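Local structure of Non-ribosomal peptide synthetase (6VTZ) at residues A[312-317]-A[377-382]; A[111-116]-A[383-388]. The protein probably releases the product of an archaeal non-ribosomal peptide assembly line, using a Rossmann-fold reductase domain to reduce the carrier-bound thioester with NADPH. One frame throughout, in Å; residues are numbered along the deposited sequence.

Contact 1. Residues A[312-317]-A[377-382]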
ATOM      1  N   PRO A 312     -12.200   0.259 -16.331  1.00 63.72           N
ATOM      2  CA  PRO A 312     -12.630   0.449 -14.937  1.00 61.64           C
ATOM      3  C   PRO A 312     -11.457   0.201 -13.996  1.00 58.61           C
ATOM      4  O   PRO A 312     -10.859  -0.882 -13.991  1.00 60.36           O
ATOM      5  CB  PRO A 312     -13.737  -0.600 -14.765  1.00 60.76           C
ATOM      6  CG  PRO A 312     -13.743  -1.394 -16.025  1.00 53.31           C
ATOM      7  CD  PRO A 312     -12.509  -1.095 -16.790  1.00 53.41           C
ATOM      8  N   VAL A 313     -11.091   1.234 -13.231  1.00 57.13           N
ATOM      9  CA  VAL A 313      -9.857   1.233 -12.460  1.00 54.56           C
ATOM     10  C   VAL A 313     -10.132   1.719 -11.050  1.00 53.99           C
ATOM     11  O   VAL A 313     -11.148   2.358 -10.761  1.00 55.68           O
ATOM     12  CB  VAL A 313      -8.744   2.106 -13.096  1.00 57.36           C
ATOM     13  CG1 VAL A 313      -8.659   1.886 -14.596  1.00 54.69           C
ATOM     14  CG2 VAL A 313      -8.946   3.588 -12.746  1.00 54.25           C
ATOM     15  N   LYS A 314      -9.202   1.393 -10.166  1.00 55.11           N
ATOM     16  CA  LYS A 314      -9.227   1.866  -8.793  1.00 57.01           C
ATOM     17  C   LYS A 314      -7.784   2.106  -8.385  1.00 58.22           C
ATOM     18  O   LYS A 314      -6.890   1.372  -8.819  1.00 56.08           O
ATOM     19  CB  LYS A 314      -9.941   0.866  -7.861  1.00 55.38           C
ATOM     20  CG  LYS A 314     -11.458   0.849  -8.128  1.00 54.18           C
ATOM     21  CD  LYS A 314     -12.245  -0.080  -7.266  1.00 50.50           C
ATOM     22  CE  LYS A 314     -13.659  -0.175  -7.797  1.00 54.93           C
ATOM     23  NZ  LYS A 314     -14.211   1.162  -8.125  1.00 59.98           N
ATOM     24  N   ILE A 315      -7.551   3.176  -7.623  1.00 57.81           N
ATOM     25  CA  ILE A 315      -6.244   3.466  -7.042  1.00 58.32           C
ATOM     26  C   ILE A 315      -6.409   3.530  -5.533  1.00 58.11           C
ATOM     27  O   ILE A 315      -7.154   4.374  -5.019  1.00 60.57           O
ATOM     28  CB  ILE A 315      -5.648   4.767  -7.586  1.00 56.19           C
ATOM     29  CG1 ILE A 315      -5.079   4.511  -8.970  1.00 56.96           C
ATOM     30  CG2 ILE A 315      -4.560   5.252  -6.659  1.00 56.80           C
ATOM     31  CD1 ILE A 315      -5.244   5.647  -9.895  1.00 59.62           C
ATOM     32  N   ILE A 316      -5.747   2.626  -4.824  1.00 57.74           N
ATOM     33  CA  ILE A 316      -5.879   2.531  -3.374  1.00 53.86           C
ATOM     34  C   ILE A 316      -4.555   2.970  -2.765  1.00 55.46           C
ATOM     35  O   ILE A 316      -3.565   2.229  -2.787  1.00 55.12           O
ATOM     36  CB  ILE A 316      -6.270   1.121  -2.939  1.00 50.42           C
ATOM     37  CG1 ILE A 316      -7.534   0.724  -3.691  1.00 45.70           C
ATOM     38  CG2 ILE A 316      -6.448   1.060  -1.436  1.00 47.98           C
ATOM     39  CD1 ILE A 316      -8.028  -0.599  -3.361  1.00 46.81           C
ATOM     40  N   ARG A 317      -4.530   4.195  -2.245  1.00 55.23           N
ATOM     41  CA  ARG A 317      -3.326   4.743  -1.634  1.00 54.59           C
ATOM     42  C   ARG A 317      -3.205   4.241  -0.204  1.00 54.69           C
ATOM     43  O   ARG A 317      -4.086   4.496   0.617  1.00 59.13           O
ATOM     44  CB  ARG A 317      -3.367   6.266  -1.679  1.00 56.81           C
ATOM     45  CG  ARG A 317      -3.318   6.816  -3.103  1.00 58.22           C
ATOM     46  CD  ARG A 317      -3.596   8.306  -3.158  1.00 57.33           C
ATOM     47  NE  ARG A 317      -3.495   8.821  -4.522  1.00 60.62           N
ATOM     48  CZ  ARG A 317      -4.027   9.970  -4.938  1.00 63.05           C
ATOM     49  NH1 ARG A 317      -4.718  10.736  -4.096  1.00 63.07           N
ATOM     50  NH2 ARG A 317      -3.885  10.345  -6.202  1.00 58.35           N
ATOM     51  N   SER A 377     -12.424  -2.772  -3.691  1.00 59.48           N
ATOM     52  CA  SER A 377     -12.426  -3.259  -5.062  1.00 57.50           C
ATOM     53  C   SER A 377     -13.831  -3.533  -5.583  1.00 57.17           C
ATOM     54  O   SER A 377     -14.009  -3.700  -6.791  1.00 65.11           O
ATOM     55  CB  SER A 377     -11.580  -4.524  -5.147  1.00 55.57           C
ATOM     56  OG  SER A 377     -10.239  -4.214  -4.831  1.00 60.46           O
ATOM     57  N   LYS A 378     -14.827  -3.590  -4.713  1.00 56.72           N
ATOM     58  CA  LYS A 378     -16.193  -3.855  -5.126  1.00 56.99           C
ATOM     59  C   LYS A 378     -17.021  -2.586  -5.276  1.00 59.72           C
ATOM     60  O   LYS A 378     -18.194  -2.676  -5.647  1.00 62.52           O
ATOM     61  CB  LYS A 378     -16.872  -4.789  -4.121  1.00 57.83           C
ATOM     62  CG  LYS A 378     -16.222  -6.141  -3.949  1.00 58.44           C
ATOM     63  CD  LYS A 378     -16.913  -6.900  -2.844  1.00 53.66           C
ATOM     64  CE  LYS A 378     -16.011  -7.976  -2.288  1.00 67.70           C
ATOM     65  NZ  LYS A 378     -16.814  -9.125  -1.805  1.00 75.73           N
ATOM     66  N   THR A 379     -16.455  -1.414  -4.991  1.00 53.51           N
ATOM     67  CA  THR A 379     -17.208  -0.179  -5.057  1.00 50.42           C
ATOM     68  C   THR A 379     -17.559   0.173  -6.511  1.00 59.77           C
ATOM     69  O   THR A 379     -16.950  -0.347  -7.460  1.00 56.16           O
ATOM     70  CB  THR A 379     -16.406   0.942  -4.403  1.00 53.66           C
ATOM     71  OG1 THR A 379     -15.129   1.056  -5.033  1.00 51.63           O
ATOM     72  CG2 THR A 379     -16.208   0.672  -2.910  1.00 52.89           C
ATOM     73  N   PRO A 380     -18.546   1.053  -6.714  1.00 58.42           N
ATOM     74  CA  PRO A 380     -18.979   1.385  -8.082  1.00 54.95           C
ATOM     75  C   PRO A 380     -17.834   1.944  -8.916  1.00 57.29           C
ATOM     76  O   PRO A 380     -16.782   2.326  -8.405  1.00 59.90           O
ATOM     77  CB  PRO A 380     -20.079   2.431  -7.865  1.00 52.06           C
ATOM     78  CG  PRO A 380     -20.561   2.207  -6.488  1.00 57.74           C
ATOM     79  CD  PRO A 380     -19.396   1.691  -5.692  1.00 53.58           C
ATOM     80  N   GLU A 381     -18.051   2.002 -10.235  1.00 62.31           N
ATOM     81  CA  GLU A 381     -16.963   2.384 -11.132  1.00 61.82           C
ATOM     82  C   GLU A 381     -16.530   3.835 -10.935  1.00 60.13           C
ATOM     83  O   GLU A 381     -15.335   4.142 -11.026  1.00 64.82           O
ATOM     84  CB  GLU A 381     -17.343   2.153 -12.591  1.00 60.73           C
ATOM     85  CG  GLU A 381     -16.441   2.955 -13.548  1.00 68.41           C
ATOM     86  CD  GLU A 381     -16.095   2.214 -14.835  1.00 80.68           C
ATOM     87  OE1 GLU A 381     -15.052   2.549 -15.458  1.00 75.16           O
ATOM     88  OE2 GLU A 381     -16.873   1.303 -15.222  1.00 85.92           O
ATOM     89  N   LYS A 382     -17.463   4.746 -10.663  1.00 60.08           N
ATOM     90  CA  LYS A 382     -17.017   6.132 -10.466  1.00 59.08           C
ATOM     91  C   LYS A 382     -16.245   6.343  -9.170  1.00 55.97           C
ATOM     92  O   LYS A 382     -15.728   7.442  -8.961  1.00 58.52           O
ATOM     93  CB  LYS A 382     -18.200   7.092 -10.510  1.00 59.04           C
ATOM     94  CG  LYS A 382     -18.638   7.424 -11.924  1.00 61.82           C
ATOM     95  CD  LYS A 382     -19.831   8.345 -11.901  1.00 62.72           C
ATOM     96  CE  LYS A 382     -20.630   8.241 -13.178  1.00 65.18           C
ATOM     97  NZ  LYS A 382     -22.048   8.645 -12.929  1.00 70.98           N
TER
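With CG anti to its carbonyl carbon (chi1 -71°) and an extended chain that bends only at chi4, Lys-314 lays its aliphatic part past Ser-377 and delivers NZ to the backbone of Thr-379 and Pro-380. Lys-314 belongs to strand 313-322 of the Rossmann-type sheet, and its partners form the loop between helix 366-376 and strand 385-387. Lys-314 NZ hydrogen-bonds Pro-380 O (2.8 Å), with the donor standing above the carbonyl plane rather than on a lone pair. Two weak bonds, from Lys-314 NZ to O and to OG1 of Thr-379, each 3.2 Å long, add to the grip, and Ser-383 O is a further acceptor. The ammonium thus faces a cluster of neutral oxygens, mostly main-chain carbonyls. The hydroxyl of Thr-379 has its stronger partner in Leu-376 O, at the end of helix 366-376, which holds it beside the lysine. Ser-377 CA packs against Lys-314 CD at 3.9 Å, while Ser-377 OG turns back to Ile-373 O. Just before the strand, Glu-381 OE1 lies 3.5 Å from Pro-312 CB.

Contact 2. Residues A[111-116]-A[383-388]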
ATOM      1  N   GLN A 111     -13.429  14.041 -10.446  1.00 67.11           N
ATOM      2  CA  GLN A 111     -14.556  14.793  -9.885  1.00 69.65           C
ATOM      3  C   GLN A 111     -15.818  13.950  -9.726  1.00 67.19           C
ATOM      4  O   GLN A 111     -16.735  14.366  -9.008  1.00 65.84           O
ATOM      5  CB  GLN A 111     -14.875  16.024 -10.743  1.00 66.18           C
ATOM      6  CG  GLN A 111     -13.831  17.156 -10.673  1.00 67.19           C
ATOM      7  CD  GLN A 111     -13.318  17.423  -9.264  1.00 70.43           C
ATOM      8  OE1 GLN A 111     -14.088  17.788  -8.368  1.00 71.06           O
ATOM      9  NE2 GLN A 111     -12.004  17.240  -9.061  1.00 70.76           N
ATOM     10  N   GLU A 112     -15.888  12.781 -10.367  1.00 65.95           N
ATOM     11  CA  GLU A 112     -16.987  11.851 -10.128  1.00 64.43           C
ATOM     12  C   GLU A 112     -16.813  11.033  -8.850  1.00 64.55           C
ATOM     13  O   GLU A 112     -17.732  10.298  -8.474  1.00 63.76           O
ATOM     14  CB  GLU A 112     -17.140  10.893 -11.310  1.00 59.79           C
ATOM     15  CG  GLU A 112     -16.915  11.530 -12.651  1.00 60.18           C
ATOM     16  CD  GLU A 112     -17.183  10.571 -13.798  1.00 71.12           C
ATOM     17  OE1 GLU A 112     -16.782   9.379 -13.717  1.00 69.03           O
ATOM     18  OE2 GLU A 112     -17.806  11.016 -14.791  1.00 76.36           O
ATOM     19  N   ASN A 113     -15.667  11.137  -8.179  1.00 62.87           N
ATOM     20  CA  ASN A 113     -15.355  10.283  -7.037  1.00 59.30           C
ATOM     21  C   ASN A 113     -15.870  10.967  -5.768  1.00 62.41           C
ATOM     22  O   ASN A 113     -15.125  11.491  -4.934  1.00 56.82           O
ATOM     23  CB  ASN A 113     -13.856   9.995  -6.995  1.00 61.28           C
ATOM     24  CG  ASN A 113     -13.439   9.146  -5.806  1.00 60.97           C
ATOM     25  OD1 ASN A 113     -14.263   8.512  -5.137  1.00 58.62           O
ATOM     26  ND2 ASN A 113     -12.137   9.126  -5.542  1.00 59.79           N
ATOM     27  N   THR A 114     -17.196  10.938  -5.646  1.00 60.67           N
ATOM     28  CA  THR A 114     -17.927  11.542  -4.551  1.00 60.29           C
ATOM     29  C   THR A 114     -18.718  10.497  -3.776  1.00 60.61           C
ATOM     30  O   THR A 114     -18.992   9.392  -4.253  1.00 58.51           O
ATOM     31  CB  THR A 114     -18.904  12.599  -5.064  1.00 63.89           C
ATOM     32  OG1 THR A 114     -19.901  11.966  -5.895  1.00 63.17           O
ATOM     33  CG2 THR A 114     -18.163  13.692  -5.828  1.00 55.99           C
ATOM     34  N   TRP A 115     -19.125  10.889  -2.573  1.00 64.77           N
ATOM     35  CA  TRP A 115     -19.991  10.032  -1.774  1.00 64.16           C
ATOM     36  C   TRP A 115     -21.316   9.731  -2.485  1.00 64.04           C
ATOM     37  O   TRP A 115     -21.814   8.598  -2.425  1.00 66.66           O
ATOM     38  CB  TRP A 115     -20.250  10.677  -0.411  1.00 60.19           C
ATOM     39  CG  TRP A 115     -21.294   9.953   0.286  1.00 57.70           C
ATOM     40  CD1 TRP A 115     -22.632  10.206   0.246  1.00 56.25           C
ATOM     41  CD2 TRP A 115     -21.124   8.778   1.085  1.00 60.17           C
ATOM     42  NE1 TRP A 115     -23.313   9.259   0.988  1.00 60.00           N
ATOM     43  CE2 TRP A 115     -22.410   8.376   1.517  1.00 58.58           C
ATOM     44  CE3 TRP A 115     -20.012   8.035   1.489  1.00 56.54           C
ATOM     45  CZ2 TRP A 115     -22.610   7.266   2.331  1.00 55.93           C
ATOM     46  CZ3 TRP A 115     -20.212   6.932   2.308  1.00 58.41           C
ATOM     47  CH2 TRP A 115     -21.499   6.562   2.724  1.00 56.58           C
ATOM     48  N   GLU A 116     -21.930  10.731  -3.129  1.00 66.10           N
ATOM     49  CA  GLU A 116     -23.213  10.464  -3.781  1.00 65.83           C
ATOM     50  C   GLU A 116     -23.051   9.386  -4.835  1.00 65.66           C
ATOM     51  O   GLU A 116     -23.904   8.496  -4.968  1.00 68.49           O
ATOM     52  CB  GLU A 116     -23.806  11.737  -4.401  1.00 59.76           C
ATOM     53  N   SER A 383     -16.149   5.331  -8.304  1.00 57.48           N
ATOM     54  CA  SER A 383     -15.385   5.407  -7.056  1.00 56.52           C
ATOM     55  C   SER A 383     -13.981   4.912  -7.351  1.00 56.77           C
ATOM     56  O   SER A 383     -13.692   3.724  -7.239  1.00 61.02           O
ATOM     57  CB  SER A 383     -16.048   4.571  -5.965  1.00 56.52           C
ATOM     58  OG  SER A 383     -17.445   4.828  -5.899  1.00 56.50           O
ATOM     59  N   ARG A 384     -13.089   5.820  -7.743  1.00 55.97           N
ATOM     60  CA  ARG A 384     -11.830   5.394  -8.351  1.00 55.59           C
ATOM     61  C   ARG A 384     -10.610   5.497  -7.449  1.00 55.17           C
ATOM     62  O   ARG A 384      -9.656   4.748  -7.647  1.00 57.77           O
ATOM     63  CB  ARG A 384     -11.551   6.195  -9.628  1.00 53.18           C
ATOM     64  CG  ARG A 384     -12.440   5.848 -10.784  1.00 52.83           C
ATOM     65  CD  ARG A 384     -11.954   6.493 -12.085  1.00 52.02           C
ATOM     66  NE  ARG A 384     -12.873   6.203 -13.184  1.00 54.60           N
ATOM     67  CZ  ARG A 384     -13.987   6.890 -13.400  1.00 54.92           C
ATOM     68  NH1 ARG A 384     -14.304   7.902 -12.597  1.00 63.19           N
ATOM     69  NH2 ARG A 384     -14.778   6.572 -14.396  1.00 54.34           N
ATOM     70  N   VAL A 385     -10.587   6.410  -6.489  1.00 54.70           N
ATOM     71  CA  VAL A 385      -9.399   6.649  -5.683  1.00 57.36           C
ATOM     72  C   VAL A 385      -9.776   6.572  -4.210  1.00 55.84           C
ATOM     73  O   VAL A 385     -10.808   7.111  -3.802  1.00 53.18           O
ATOM     74  CB  VAL A 385      -8.764   8.012  -6.017  1.00 56.26           C
ATOM     75  CG1 VAL A 385      -7.515   8.261  -5.139  1.00 55.82           C
ATOM     76  CG2 VAL A 385      -8.447   8.098  -7.489  1.00 46.95           C
ATOM     77  N   PHE A 386      -8.931   5.903  -3.416  1.00 55.38           N
ATOM     78  CA  PHE A 386      -9.188   5.678  -2.002  1.00 54.04           C
ATOM     79  C   PHE A 386      -7.923   5.925  -1.196  1.00 59.42           C
ATOM     80  O   PHE A 386      -6.798   5.750  -1.680  1.00 59.14           O
ATOM     81  CB  PHE A 386      -9.700   4.260  -1.720  1.00 51.71           C
ATOM     82  CG  PHE A 386     -10.996   3.946  -2.410  1.00 58.52           C
ATOM     83  CD1 PHE A 386     -12.204   4.413  -1.894  1.00 55.56           C
ATOM     84  CD2 PHE A 386     -11.010   3.206  -3.589  1.00 56.65           C
ATOM     85  CE1 PHE A 386     -13.411   4.142  -2.529  1.00 56.17           C
ATOM     86  CE2 PHE A 386     -12.200   2.925  -4.231  1.00 55.68           C
ATOM     87  CZ  PHE A 386     -13.411   3.394  -3.700  1.00 58.70           C
ATOM     88  N   HIS A 387      -8.129   6.353   0.043  1.00 59.25           N
ATOM     89  CA  HIS A 387      -7.055   6.613   0.987  1.00 57.50           C
ATOM     90  C   HIS A 387      -7.272   5.598   2.101  1.00 59.34           C
ATOM     91  O   HIS A 387      -8.046   5.830   3.029  1.00 60.38           O
ATOM     92  CB  HIS A 387      -7.076   8.046   1.466  1.00 56.69           C
ATOM     93  CG  HIS A 387      -6.665   9.031   0.417  1.00 59.54           C
ATOM     94  ND1 HIS A 387      -6.608  10.389   0.651  1.00 66.83           N
ATOM     95  CD2 HIS A 387      -6.272   8.853  -0.868  1.00 60.46           C
ATOM     96  CE1 HIS A 387      -6.200  11.004  -0.449  1.00 68.15           C
ATOM     97  NE2 HIS A 387      -5.989  10.095  -1.386  1.00 60.14           N
ATOM     98  N   CYS A 388      -6.604   4.454   1.977  1.00 60.39           N
ATOM     99  CA  CYS A 388      -6.898   3.253   2.750  1.00 57.65           C
ATOM    100  C   CYS A 388      -5.810   3.094   3.805  1.00 59.82           C
ATOM    101  O   CYS A 388      -4.831   2.365   3.618  1.00 62.25           O
ATOM    102  CB  CYS A 388      -6.992   2.061   1.819  1.00 53.55           C
ATOM    103  SG  CYS A 388      -7.281   0.463   2.591  1.00 60.21           S
TER
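Glu-112 and Asn-113 reach segment 383-388 side by side, one meeting the edge of a guanidinium, the other a main-chain carbonyl. The carboxylate of Glu-112 and the guanidinium of Arg-384 have their planes 32° apart. The salt bridge is one-pronged, Arg-384 NH1 alone donating to Glu-112 OE1, at 3.1 Å. The oxygen lies in the guanidinium plane, but is itself met on its anti side and somewhat out of the carboxylate plane. Arg-384 NH2 stays farther from the same OE1, at 3.5 Å.

Asn-113, with CG anti to the backbone N (chi1 178°), points its amide straight at the beginning of strand 385-387. ND2 gives a hydrogen bond to Val-385 O (3.0 Å, N-H...O 159°) that lies close to the amide plane and meets the carbonyl in plane, on a lone pair. This carbonyl faces away from strand 313-322, which pairs instead with Arg-384, Phe-386 and Cys-388. ND2 also makes a weak bond to Glu-279 O and passes 3.6 Å from Val-385 CB, and OD1 rests 3.8 Å from Ser-383 CA. Asn-113 is the centre of an inverse gamma turn, closed by a weak bond from Thr-114 N to Glu-112 O, and Thr-114 then N-caps helix 115-120. Arg-280 and Gln-457 both donate to Asn-113 O, so its main chain is held as well. A leucine here would probably leave Val-385 O and Glu-279 O without their amide donor and the turn less firmly fixed to the strand.

The chemistry implies two complementary ties between the chain leading into helix 115-120 and the sheet: a directional, buried amide bond, and beside it a charge pair in which one carboxylate oxygen meets one guanidinium N-H, probably balancing the arginine's charge.

Both contacts are buried, and both serve neighbouring strands of one sheet, 313-322 and 385-387; contact 1 lies somewhat closer to the centre of the chain, about 14 Å against 17 Å, centre to centre. Along the sequence, contact 1 is nested within the long loop closed by contact 2. They meet at the strand pairing, Ile-315 N probably bonding Arg-384 O at 2.6 Å, and again at the loop, where Phe-386 CZ packs on Thr-379 OG1. Their chemistry differs with place: in contact 1 a strand lysine is bonded by neutral oxygens of the helix-to-strand loop, whereas the flanking N-terminal segment is attached through a true salt bridge and a side-chain amide.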